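Local coordinates for reticulocyte binding protein (Streptococcus agalactiae COH1, PDB 3FAW), which probably hydrolyses alpha-1,6-glucosidic linkages in pullulan and branched alpha-glucans, as a secreted streptococcal cell-wall pullulanase, at residues H274-T279 / N340-G345; S280-D285 / R331-T336; K627-P632 / D668-F673; P644-L649 / I660-D665. One frame throughout, in Å; residues are numbered along the deposited sequence.

Contact 1: residues H274-T279 / N340-G345; sequences HVRDFT and NNYNWG. With CA (calcium ion), chain D.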
# COMPACT_ATOMS: atom_id res chain seq x y z
N HIS A 274 -5.97 -8.50 5.76
CA HIS A 274 -5.77 -9.34 4.57
C HIS A 274 -6.99 -10.27 4.45
O HIS A 274 -7.44 -10.85 5.44
CB HIS A 274 -4.48 -10.14 4.76
CG HIS A 274 -4.02 -10.88 3.55
ND1 HIS A 274 -4.58 -12.07 3.14
CD2 HIS A 274 -3.00 -10.62 2.69
CE1 HIS A 274 -3.95 -12.50 2.06
NE2 HIS A 274 -2.98 -11.64 1.77
N VAL A 275 -7.52 -10.41 3.23
CA VAL A 275 -8.78 -11.14 3.00
C VAL A 275 -8.71 -12.62 3.38
O VAL A 275 -9.69 -13.19 3.87
CB VAL A 275 -9.24 -11.01 1.53
CG1 VAL A 275 -10.48 -11.87 1.26
CG2 VAL A 275 -9.54 -9.55 1.19
N ARG A 276 -7.56 -13.23 3.14
CA ARG A 276 -7.29 -14.60 3.58
C ARG A 276 -7.24 -14.69 5.11
O ARG A 276 -7.99 -15.46 5.72
CB ARG A 276 -5.97 -15.10 2.99
CG ARG A 276 -5.58 -16.53 3.37
CD ARG A 276 -6.51 -17.54 2.73
NE ARG A 276 -6.06 -18.91 2.94
CZ ARG A 276 -6.60 -19.99 2.36
NH1 ARG A 276 -7.62 -19.87 1.51
NH2 ARG A 276 -6.11 -21.19 2.63
N ASP A 277 -6.36 -13.89 5.72
CA ASP A 277 -6.13 -13.90 7.17
C ASP A 277 -7.42 -13.86 7.98
O ASP A 277 -7.57 -14.59 8.96
CB ASP A 277 -5.29 -12.69 7.61
CG ASP A 277 -3.87 -12.70 7.06
OD1 ASP A 277 -3.49 -13.67 6.37
OD2 ASP A 277 -3.15 -11.72 7.33
N PHE A 278 -8.33 -12.99 7.56
CA PHE A 278 -9.48 -12.62 8.38
C PHE A 278 -10.50 -13.74 8.56
O PHE A 278 -11.33 -13.66 9.46
CB PHE A 278 -10.16 -11.38 7.78
CG PHE A 278 -11.08 -10.65 8.74
CD1 PHE A 278 -10.64 -10.26 10.00
CD2 PHE A 278 -12.38 -10.32 8.35
CE1 PHE A 278 -11.48 -9.58 10.87
CE2 PHE A 278 -13.22 -9.63 9.22
CZ PHE A 278 -12.77 -9.26 10.48
N THR A 279 -10.45 -14.77 7.71
CA THR A 279 -11.38 -15.91 7.81
C THR A 279 -10.76 -17.29 7.54
O THR A 279 -11.47 -18.22 7.20
CB THR A 279 -12.59 -15.71 6.84
OG1 THR A 279 -12.13 -15.66 5.49
CG2 THR A 279 -13.36 -14.43 7.18
N ASN A 340 4.83 -21.12 0.86
CA ASN A 340 3.39 -21.31 0.98
C ASN A 340 2.66 -20.62 -0.16
O ASN A 340 3.12 -19.60 -0.67
CB ASN A 340 2.91 -20.75 2.32
CG ASN A 340 3.39 -21.58 3.49
OD1 ASN A 340 2.78 -22.59 3.84
ND2 ASN A 340 4.49 -21.16 4.11
N ASN A 341 1.53 -21.19 -0.57
CA ASN A 341 0.69 -20.58 -1.60
C ASN A 341 0.19 -19.20 -1.16
O ASN A 341 -0.16 -18.36 -1.99
CB ASN A 341 -0.51 -21.49 -1.92
CG ASN A 341 -1.25 -21.07 -3.18
OD1 ASN A 341 -0.50 -20.69 -4.20
ND2 ASN A 341 -2.48 -21.10 -3.24
N TYR A 342 0.16 -18.99 0.16
CA TYR A 342 -0.12 -17.69 0.75
C TYR A 342 0.73 -16.57 0.14
O TYR A 342 1.90 -16.77 -0.17
CB TYR A 342 0.16 -17.73 2.25
CG TYR A 342 -0.23 -16.46 2.95
CD1 TYR A 342 -1.52 -16.27 3.41
CD2 TYR A 342 0.69 -15.43 3.13
CE1 TYR A 342 -1.89 -15.11 4.04
CE2 TYR A 342 0.33 -14.25 3.77
CZ TYR A 342 -0.97 -14.10 4.22
OH TYR A 342 -1.34 -12.94 4.85
N ASN A 343 0.13 -15.39 -0.02
CA ASN A 343 0.83 -14.22 -0.54
C ASN A 343 0.10 -12.97 -0.08
O ASN A 343 -1.12 -12.89 -0.22
CB ASN A 343 0.87 -14.28 -2.07
CG ASN A 343 1.89 -13.33 -2.69
OD1 ASN A 343 2.28 -12.32 -2.10
ND2 ASN A 343 2.32 -13.66 -3.90
N TRP A 344 0.83 -12.00 0.49
CA TRP A 344 0.24 -10.70 0.85
C TRP A 344 -0.32 -10.01 -0.39
O TRP A 344 -1.39 -9.41 -0.33
CB TRP A 344 1.26 -9.76 1.51
CG TRP A 344 1.51 -9.99 2.97
CD1 TRP A 344 0.70 -10.64 3.86
CD2 TRP A 344 2.65 -9.53 3.72
NE1 TRP A 344 1.28 -10.63 5.11
CE2 TRP A 344 2.47 -9.96 5.05
CE3 TRP A 344 3.81 -8.81 3.39
CZ2 TRP A 344 3.40 -9.69 6.06
CZ3 TRP A 344 4.74 -8.55 4.39
CH2 TRP A 344 4.53 -8.99 5.71
N GLY A 345 0.42 -10.10 -1.49
CA GLY A 345 -0.01 -9.55 -2.77
C GLY A 345 0.85 -8.44 -3.35
O GLY A 345 0.42 -7.75 -4.28
CA CA D . 3.82 -17.37 -1.33
O HOH W 1 -0.52 -11.38 7.59
O HOH W 2 2.14 -17.53 -3.13
O HOH W 3 5.07 -19.40 -2.60
O HOH W 4 4.99 -16.29 -3.33
O HOH W 5 4.23 -15.15 -0.47

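Contact 2: residues S280-D285 / R331-T336; sequences SDQSLD and RSTAYT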
# COMPACT_ATOMS: atom_id res chain seq x y z
N SER A 280 -9.44 -17.42 7.72
CA SER A 280 -8.75 -18.70 7.49
C SER A 280 -8.62 -19.57 8.75
O SER A 280 -8.10 -20.68 8.68
CB SER A 280 -7.37 -18.47 6.89
OG SER A 280 -6.52 -17.78 7.79
N ASP A 281 -9.09 -19.07 9.89
CA ASP A 281 -9.04 -19.82 11.15
C ASP A 281 -9.82 -21.13 11.06
O ASP A 281 -11.00 -21.14 10.67
CB ASP A 281 -9.61 -18.96 12.29
CG ASP A 281 -9.26 -19.50 13.68
OD1 ASP A 281 -8.80 -20.65 13.81
OD2 ASP A 281 -9.45 -18.75 14.66
N GLN A 282 -9.17 -22.23 11.43
CA GLN A 282 -9.80 -23.56 11.50
C GLN A 282 -11.03 -23.56 12.41
O GLN A 282 -11.95 -24.35 12.22
CB GLN A 282 -8.80 -24.61 12.02
CG GLN A 282 -7.61 -24.87 11.10
CD GLN A 282 -6.43 -25.52 11.82
OE1 GLN A 282 -6.61 -26.22 12.82
NE2 GLN A 282 -5.23 -25.29 11.31
N SER A 283 -11.02 -22.66 13.40
CA SER A 283 -12.14 -22.46 14.31
C SER A 283 -13.46 -22.15 13.59
O SER A 283 -14.52 -22.47 14.11
CB SER A 283 -11.82 -21.31 15.27
OG SER A 283 -12.91 -21.01 16.11
N LEU A 284 -13.37 -21.54 12.41
CA LEU A 284 -14.55 -21.15 11.64
C LEU A 284 -15.14 -22.28 10.80
O LEU A 284 -16.22 -22.12 10.21
CB LEU A 284 -14.23 -19.95 10.73
CG LEU A 284 -13.81 -18.64 11.42
CD1 LEU A 284 -13.59 -17.54 10.39
CD2 LEU A 284 -14.85 -18.20 12.45
N ASP A 285 -14.45 -23.42 10.73
CA ASP A 285 -14.96 -24.58 9.98
C ASP A 285 -16.30 -25.02 10.56
O ASP A 285 -16.40 -25.35 11.74
CB ASP A 285 -13.97 -25.74 10.01
CG ASP A 285 -12.75 -25.51 9.13
OD1 ASP A 285 -12.88 -24.79 8.11
OD2 ASP A 285 -11.68 -26.05 9.45
N ARG A 331 -5.86 -24.97 3.15
CA ARG A 331 -5.23 -24.40 4.33
C ARG A 331 -3.84 -25.01 4.55
O ARG A 331 -3.68 -26.23 4.49
CB ARG A 331 -6.10 -24.65 5.57
CG ARG A 331 -5.55 -24.07 6.86
CD ARG A 331 -6.40 -24.44 8.06
NE ARG A 331 -7.68 -23.72 8.06
CZ ARG A 331 -8.89 -24.26 7.89
NH1 ARG A 331 -9.05 -25.56 7.70
NH2 ARG A 331 -9.96 -23.47 7.92
N SER A 332 -2.86 -24.15 4.79
CA SER A 332 -1.52 -24.57 5.17
C SER A 332 -1.48 -24.60 6.70
O SER A 332 -1.51 -23.55 7.35
CB SER A 332 -0.46 -23.62 4.61
OG SER A 332 -0.86 -22.26 4.72
N THR A 333 -1.43 -25.81 7.25
CA THR A 333 -1.64 -26.02 8.69
C THR A 333 -0.34 -26.12 9.48
O THR A 333 -0.33 -25.88 10.69
CB THR A 333 -2.46 -27.29 8.92
OG1 THR A 333 -1.77 -28.42 8.37
CG2 THR A 333 -3.83 -27.17 8.26
N ALA A 334 0.75 -26.49 8.81
CA ALA A 334 2.07 -26.47 9.42
C ALA A 334 2.52 -25.03 9.62
O ALA A 334 2.20 -24.15 8.81
CB ALA A 334 3.07 -27.23 8.56
N TYR A 335 3.25 -24.78 10.70
CA TYR A 335 3.82 -23.45 10.96
C TYR A 335 5.14 -23.31 10.22
O TYR A 335 6.16 -23.85 10.64
CB TYR A 335 4.03 -23.23 12.46
CG TYR A 335 2.75 -23.04 13.25
CD1 TYR A 335 2.38 -21.78 13.70
CD2 TYR A 335 1.92 -24.12 13.53
CE1 TYR A 335 1.21 -21.60 14.43
CE2 TYR A 335 0.74 -23.94 14.26
CZ TYR A 335 0.39 -22.68 14.71
OH TYR A 335 -0.76 -22.51 15.42
N THR A 336 5.10 -22.58 9.10
CA THR A 336 6.28 -22.32 8.28
C THR A 336 6.31 -20.85 7.87
O THR A 336 5.28 -20.18 7.86
CB THR A 336 6.30 -23.18 7.00
OG1 THR A 336 5.12 -22.93 6.22
CG2 THR A 336 6.36 -24.67 7.35
O HOH W 6 -11.70 -20.72 8.12

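Contact 3: residues K627-P632 / D668-F673; sequences KRLLNP and DAINHF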
# COMPACT_ATOMS: atom_id res chain seq x y z
N LYS A 627 2.47 -14.03 15.88
CA LYS A 627 2.99 -14.82 14.76
C LYS A 627 4.12 -15.74 15.23
O LYS A 627 5.16 -15.85 14.57
CB LYS A 627 3.48 -13.89 13.64
CG LYS A 627 2.37 -13.05 13.03
CD LYS A 627 2.86 -12.17 11.88
CE LYS A 627 1.71 -11.35 11.30
NZ LYS A 627 2.14 -10.34 10.29
N ARG A 628 3.89 -16.41 16.36
CA ARG A 628 4.87 -17.33 16.93
C ARG A 628 4.97 -18.60 16.08
O ARG A 628 3.96 -19.13 15.64
CB ARG A 628 4.49 -17.71 18.38
CG ARG A 628 5.65 -18.32 19.18
CD ARG A 628 5.18 -19.24 20.30
NE ARG A 628 4.65 -18.52 21.46
CZ ARG A 628 5.12 -18.60 22.71
NH1 ARG A 628 6.17 -19.36 23.02
NH2 ARG A 628 4.54 -17.90 23.67
N LEU A 629 6.20 -19.06 15.86
CA LEU A 629 6.46 -20.24 15.04
C LEU A 629 6.34 -21.51 15.88
O LEU A 629 7.32 -21.99 16.46
CB LEU A 629 7.85 -20.14 14.40
CG LEU A 629 8.24 -21.14 13.31
CD1 LEU A 629 7.41 -20.93 12.05
CD2 LEU A 629 9.72 -21.03 12.99
N LEU A 630 5.12 -22.05 15.95
CA LEU A 630 4.82 -23.28 16.68
C LEU A 630 5.14 -24.53 15.85
O LEU A 630 4.28 -25.39 15.63
CB LEU A 630 3.35 -23.31 17.11
CG LEU A 630 2.88 -22.20 18.05
CD1 LEU A 630 1.37 -22.29 18.26
CD2 LEU A 630 3.61 -22.27 19.38
N ASN A 631 6.39 -24.61 15.39
CA ASN A 631 6.87 -25.74 14.60
C ASN A 631 7.78 -26.61 15.49
O ASN A 631 8.72 -26.08 16.08
CB ASN A 631 7.65 -25.23 13.39
CG ASN A 631 8.00 -26.33 12.40
OD1 ASN A 631 8.73 -27.27 12.73
ND2 ASN A 631 7.50 -26.21 11.18
N PRO A 632 7.50 -27.93 15.58
CA PRO A 632 8.32 -28.85 16.37
C PRO A 632 9.83 -28.76 16.12
O PRO A 632 10.62 -28.95 17.04
CB PRO A 632 7.81 -30.23 15.95
CG PRO A 632 6.41 -30.00 15.53
CD PRO A 632 6.36 -28.62 14.95
N ASP A 668 -1.00 -20.29 6.73
CA ASP A 668 -2.23 -19.87 7.40
C ASP A 668 -2.14 -20.05 8.91
O ASP A 668 -2.73 -19.27 9.65
CB ASP A 668 -3.43 -20.65 6.87
CG ASP A 668 -3.79 -20.26 5.45
OD1 ASP A 668 -3.84 -19.05 5.15
OD2 ASP A 668 -4.03 -21.17 4.63
N ALA A 669 -1.40 -21.06 9.35
CA ALA A 669 -1.14 -21.28 10.78
C ALA A 669 -0.53 -20.03 11.43
O ALA A 669 -0.90 -19.65 12.54
CB ALA A 669 -0.23 -22.48 10.98
N ILE A 670 0.42 -19.41 10.72
CA ILE A 670 1.05 -18.17 11.17
C ILE A 670 0.12 -16.97 10.99
O ILE A 670 -0.00 -16.14 11.88
CB ILE A 670 2.36 -17.90 10.40
CG1 ILE A 670 3.47 -18.86 10.85
CG2 ILE A 670 2.81 -16.45 10.58
CD1 ILE A 670 4.01 -18.56 12.24
N ASN A 671 -0.52 -16.89 9.82
CA ASN A 671 -1.17 -15.65 9.36
C ASN A 671 -2.65 -15.46 9.72
O ASN A 671 -3.18 -14.37 9.53
CB ASN A 671 -1.01 -15.52 7.84
CG ASN A 671 0.34 -14.94 7.44
OD1 ASN A 671 0.71 -13.83 8.06
ND2 ASN A 671 1.03 -15.49 6.58
N HIS A 672 -3.31 -16.49 10.24
CA HIS A 672 -4.75 -16.41 10.49
C HIS A 672 -5.11 -15.47 11.65
O HIS A 672 -4.37 -15.35 12.62
CB HIS A 672 -5.38 -17.81 10.70
CG HIS A 672 -5.06 -18.43 12.03
ND1 HIS A 672 -5.90 -18.33 13.12
CD2 HIS A 672 -4.01 -19.18 12.43
CE1 HIS A 672 -5.37 -18.98 14.14
NE2 HIS A 672 -4.23 -19.51 13.75
N PHE A 673 -6.25 -14.81 11.51
CA PHE A 673 -6.85 -14.06 12.60
C PHE A 673 -7.40 -15.09 13.59
O PHE A 673 -8.14 -15.99 13.20
CB PHE A 673 -7.97 -13.15 12.05
CG PHE A 673 -8.56 -12.21 13.07
CD1 PHE A 673 -8.03 -10.94 13.25
CD2 PHE A 673 -9.68 -12.57 13.80
CE1 PHE A 673 -8.59 -10.06 14.17
CE2 PHE A 673 -10.25 -11.70 14.73
CZ PHE A 673 -9.70 -10.44 14.91

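Contact 4: residues P644-L649 / I660-D665; sequences PNKATL and IHDSYD. With CA (calcium ion), chain D.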
# COMPACT_ATOMS: atom_id res chain seq x y z
N PRO A 644 15.20 -20.26 11.04
CA PRO A 644 13.98 -20.16 10.26
C PRO A 644 13.91 -18.82 9.54
O PRO A 644 14.44 -17.82 10.04
CB PRO A 644 12.87 -20.27 11.31
CG PRO A 644 13.49 -19.80 12.57
CD PRO A 644 14.95 -20.15 12.49
N ASN A 645 13.27 -18.80 8.38
CA ASN A 645 13.22 -17.60 7.54
C ASN A 645 12.40 -16.49 8.19
O ASN A 645 11.31 -16.73 8.71
CB ASN A 645 12.64 -17.94 6.17
CG ASN A 645 12.77 -16.79 5.18
OD1 ASN A 645 13.83 -16.16 5.07
ND2 ASN A 645 11.69 -16.51 4.46
N LYS A 646 12.95 -15.27 8.18
CA LYS A 646 12.24 -14.06 8.62
C LYS A 646 11.71 -14.15 10.05
O LYS A 646 10.63 -13.64 10.36
CB LYS A 646 11.09 -13.75 7.65
CG LYS A 646 11.52 -13.53 6.19
CD LYS A 646 12.44 -12.32 6.05
CE LYS A 646 12.71 -11.99 4.59
NZ LYS A 646 13.60 -10.81 4.45
N ALA A 647 12.50 -14.78 10.92
CA ALA A 647 12.11 -15.03 12.31
C ALA A 647 12.98 -14.25 13.29
O ALA A 647 14.15 -13.96 13.02
CB ALA A 647 12.19 -16.51 12.61
N THR A 648 12.39 -13.92 14.44
CA THR A 648 13.09 -13.19 15.50
C THR A 648 13.06 -14.03 16.77
O THR A 648 12.00 -14.50 17.18
CB THR A 648 12.42 -11.82 15.76
OG1 THR A 648 12.63 -10.97 14.62
CG2 THR A 648 12.99 -11.15 17.01
N LEU A 649 14.23 -14.21 17.37
CA LEU A 649 14.38 -14.99 18.60
C LEU A 649 14.12 -14.13 19.82
O LEU A 649 14.68 -13.04 19.95
CB LEU A 649 15.80 -15.56 18.67
CG LEU A 649 16.16 -16.47 19.86
CD1 LEU A 649 15.49 -17.84 19.76
CD2 LEU A 649 17.68 -16.62 19.95
N ILE A 660 7.70 -14.58 13.86
CA ILE A 660 7.88 -14.12 12.48
C ILE A 660 7.65 -12.62 12.34
O ILE A 660 6.60 -12.10 12.71
CB ILE A 660 6.95 -14.88 11.50
CG1 ILE A 660 7.18 -16.40 11.60
CG2 ILE A 660 7.16 -14.40 10.07
CD1 ILE A 660 8.63 -16.84 11.42
N HIS A 661 8.66 -11.92 11.80
CA HIS A 661 8.60 -10.48 11.58
C HIS A 661 8.31 -10.11 10.12
O HIS A 661 8.17 -8.93 9.80
CB HIS A 661 9.89 -9.80 12.04
CG HIS A 661 11.12 -10.25 11.30
ND1 HIS A 661 11.96 -11.22 11.79
CD2 HIS A 661 11.64 -9.85 10.12
CE1 HIS A 661 12.95 -11.41 10.93
NE2 HIS A 661 12.78 -10.59 9.91
N ASP A 662 8.23 -11.10 9.23
CA ASP A 662 7.90 -10.84 7.83
C ASP A 662 7.15 -12.04 7.26
O ASP A 662 7.75 -12.95 6.69
CB ASP A 662 9.17 -10.53 7.03
CG ASP A 662 8.90 -10.14 5.57
OD1 ASP A 662 7.73 -9.97 5.18
OD2 ASP A 662 9.88 -10.01 4.82
N SER A 663 5.83 -12.03 7.42
CA SER A 663 5.01 -13.21 7.14
C SER A 663 4.39 -13.22 5.74
O SER A 663 3.35 -13.85 5.52
CB SER A 663 3.93 -13.35 8.22
OG SER A 663 3.02 -12.26 8.20
N TYR A 664 5.05 -12.58 4.78
CA TYR A 664 4.55 -12.50 3.40
C TYR A 664 4.40 -13.87 2.73
O TYR A 664 3.55 -14.04 1.86
CB TYR A 664 5.45 -11.59 2.56
CG TYR A 664 6.67 -12.26 1.96
CD1 TYR A 664 6.77 -12.47 0.59
CD2 TYR A 664 7.72 -12.70 2.76
CE1 TYR A 664 7.89 -13.08 0.03
CE2 TYR A 664 8.84 -13.32 2.21
CZ TYR A 664 8.92 -13.51 0.85
OH TYR A 664 10.02 -14.12 0.29
N ASP A 665 5.24 -14.83 3.13
CA ASP A 665 5.27 -16.18 2.54
C ASP A 665 5.08 -17.26 3.64
O ASP A 665 5.59 -18.38 3.53
CB ASP A 665 6.60 -16.39 1.79
CG ASP A 665 6.57 -17.55 0.80
OD1 ASP A 665 5.49 -17.89 0.27
OD2 ASP A 665 7.65 -18.12 0.53
CA CA D . 3.82 -17.37 -1.33
O HOH W 5 4.23 -15.15 -0.47
O HOH W 2 2.14 -17.53 -3.13
O HOH W 3 5.07 -19.40 -2.60
O HOH W 4 4.99 -16.29 -3.33

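Contact 1: residues H274-T279 / N340-G345
His274 and Tyr342 join the loops that follow the first and second strands (269-273 and 312-315) of the TIM barrel. Their rings form an offset stack, with centroids 4.9 Å apart and planes at 28°, slid so far that Tyr342 OH stands over the centre of the imidazole. Tyr342 OH also donates to Asp277 OD1 at 2.7 Å, on the syn side of a carboxylate whose plane is nearly parallel to that of the phenol ring. His274 has CG anti to its backbone N (chi1 -170°), which carries NE2 across to Asn343 O at 3.0 Å; the acceptor lies close to the imidazole plane and the N-H...O angle is 150°. Arg276 lays CG at the edge of the Tyr342 ring and sends its guanidinium on to a salt bridge with Asp668. All six residues that touch are buried. The far side of 340-345 is wetter: Asn340 O (2.4 Å) and Tyr342 O (2.3 Å) bind a calcium ion whose seven ligands include four waters, with Asp665 as the remaining protein ligand. Back at the packed side, one water accepts from Trp344 NE1 at 3.2 Å and donates to Asp277 OD2 at 2.7 Å.

Contact 2: residues S280-D285 / R331-T336
One side chain, Arg331, carries nearly all of this contact, and two of its nitrogens converge on a single backbone oxygen, Ser280 O. Arg331 NE donates to Ser280 O at 3.1 Å, almost straight (165°) and nearly along the C=O axis, while Arg331 NH2 adds a weak bond to the same oxygen. A bend at chi3 (-72°) in an otherwise extended chain turns the guanidinium edge to that carbonyl. Farther along the edge, Arg331 NH2 meets Asp285 OD1 at 3.2 Å on its syn side, and NH1 makes a weak bond to Asp285 OD2. The carboxylate is turned 66° from the guanidinium, so the two-bond salt bridge is twisted rather than flat. Both segments belong to loops of the amylase-type TIM barrel, after strands 269-273 and 312-315. The first is shaped by an Asx turn, Ser283 N donating to Asp281 OD1 at 3.0 Å, that leads through a 3-10 turn at 282-284. Gln282, on that turn, places CG over one face of the guanidinium, 3.3 Å from Arg331 NE, and its NE2 runs on to Thr333 CG2 at 3.8 Å. A water donates to Asp281 O at 2.7 Å and weakly accepts from Arg331 NH2.

Contact 3: residues K627-P632 / D668-F673
Ile670 lays its CD1 methyl against the backbone of 627-632, 3.4 Å from Arg628 O and 3.8 Å from Lys627 O. It projects from the short helix 668-671 onto the long loop that follows the last strand (614-618) of the TIM barrel. That loop is sharply kinked here, with inverse gamma turns centred on Leu629 and Leu630. The two branches of Ile670 divide the work: chi1 of -73° sets CG1 beside the backbone N and CG2 anti to it, so CG2 meets Lys627 CB at 4.0 Å, whereas CD1 reaches the carbonyls and then Leu629 CD1 at 4.1 Å, the two side chains crossing at a slant. No hydrogen bond spans the two segments, so van der Waals packing does the joining, and four of the five touching residues are buried. Strand 658-660 helps to fix the loop through backbone bonds of Lys627 with Ile660 and of Leu629 with Tyr658. Lys627, extended beyond CG, runs past the C-terminal end of the helix, and its NZ finds Ser663 OG. The same hydroxyl is bonded to Asn671 OD1, so both share a partner from outside the segments; between themselves they come no nearer than Lys627 CE to Asn671 OD1, 4.2 Å.

Contact 4: residues P644-L649 / I660-D665
The imidazole of His661 folds back over the Lys646 carbonyl at the mouth of a two-stranded antiparallel sheet, 647-649 with 658-660. Lys646 O lies over one face of the ring, offset toward its rim, and accepts from His661 N at 3.0 Å with an N-H...O angle of 155°. Placing CG between the backbone N and the carbonyl carbon (chi1 62°) brings the ring above the acceptor that its own backbone uses. His661 ND1 then makes a weak bond to Thr648 OG1 at 2.9 Å, bent to 123°, the two side chains crossing at about a right angle. Ala647 and Ile660 form the non-hydrogen-bonded pair. Both point to the same face of the sheet, where Ala647 CB touches Ile660 CD1 at 3.8 Å, and Ile660 CA also sends a C-H toward Lys646 O. Lys646, at positive phi in a type II turn spanning 644-647, lies alongside Asp662 and points the same way. Their contact is largely aliphatic, Lys646 CB standing 3.8 Å from Asp662 CB, with a long salt bridge of 3.8 Å from Lys646 NZ to Asp662 OD2. Beyond the sheet the chain turns to a calcium ion shared with Asn340 and Tyr342. Tyr664 O holds one of its waters at 2.7 Å, and Asp665 OD1 binds the metal directly at 2.4 Å.

The four contacts lie on the same side of the chain's centre, among loops that follow the first, second and last strands of the TIM barrel. Along the chain, contact 2 falls between the two segments of contact 1; contact 3 comes later and encloses contact 4 in the same way. In space, contact 3 is central, its centre about 9 Å from that of contact 2, 10 Å from contact 4 and 13 Å from contact 1. The centres of contacts 2 and 4 are about 18 Å apart and their nearest atoms about 5 Å, so they do not touch. Helix 668-671 links the groups, through Asp668 to Arg276 and through Asn671 to Ser663. Contacts 1 and 4 share one calcium ion, which thus ties early and late barrel loops together.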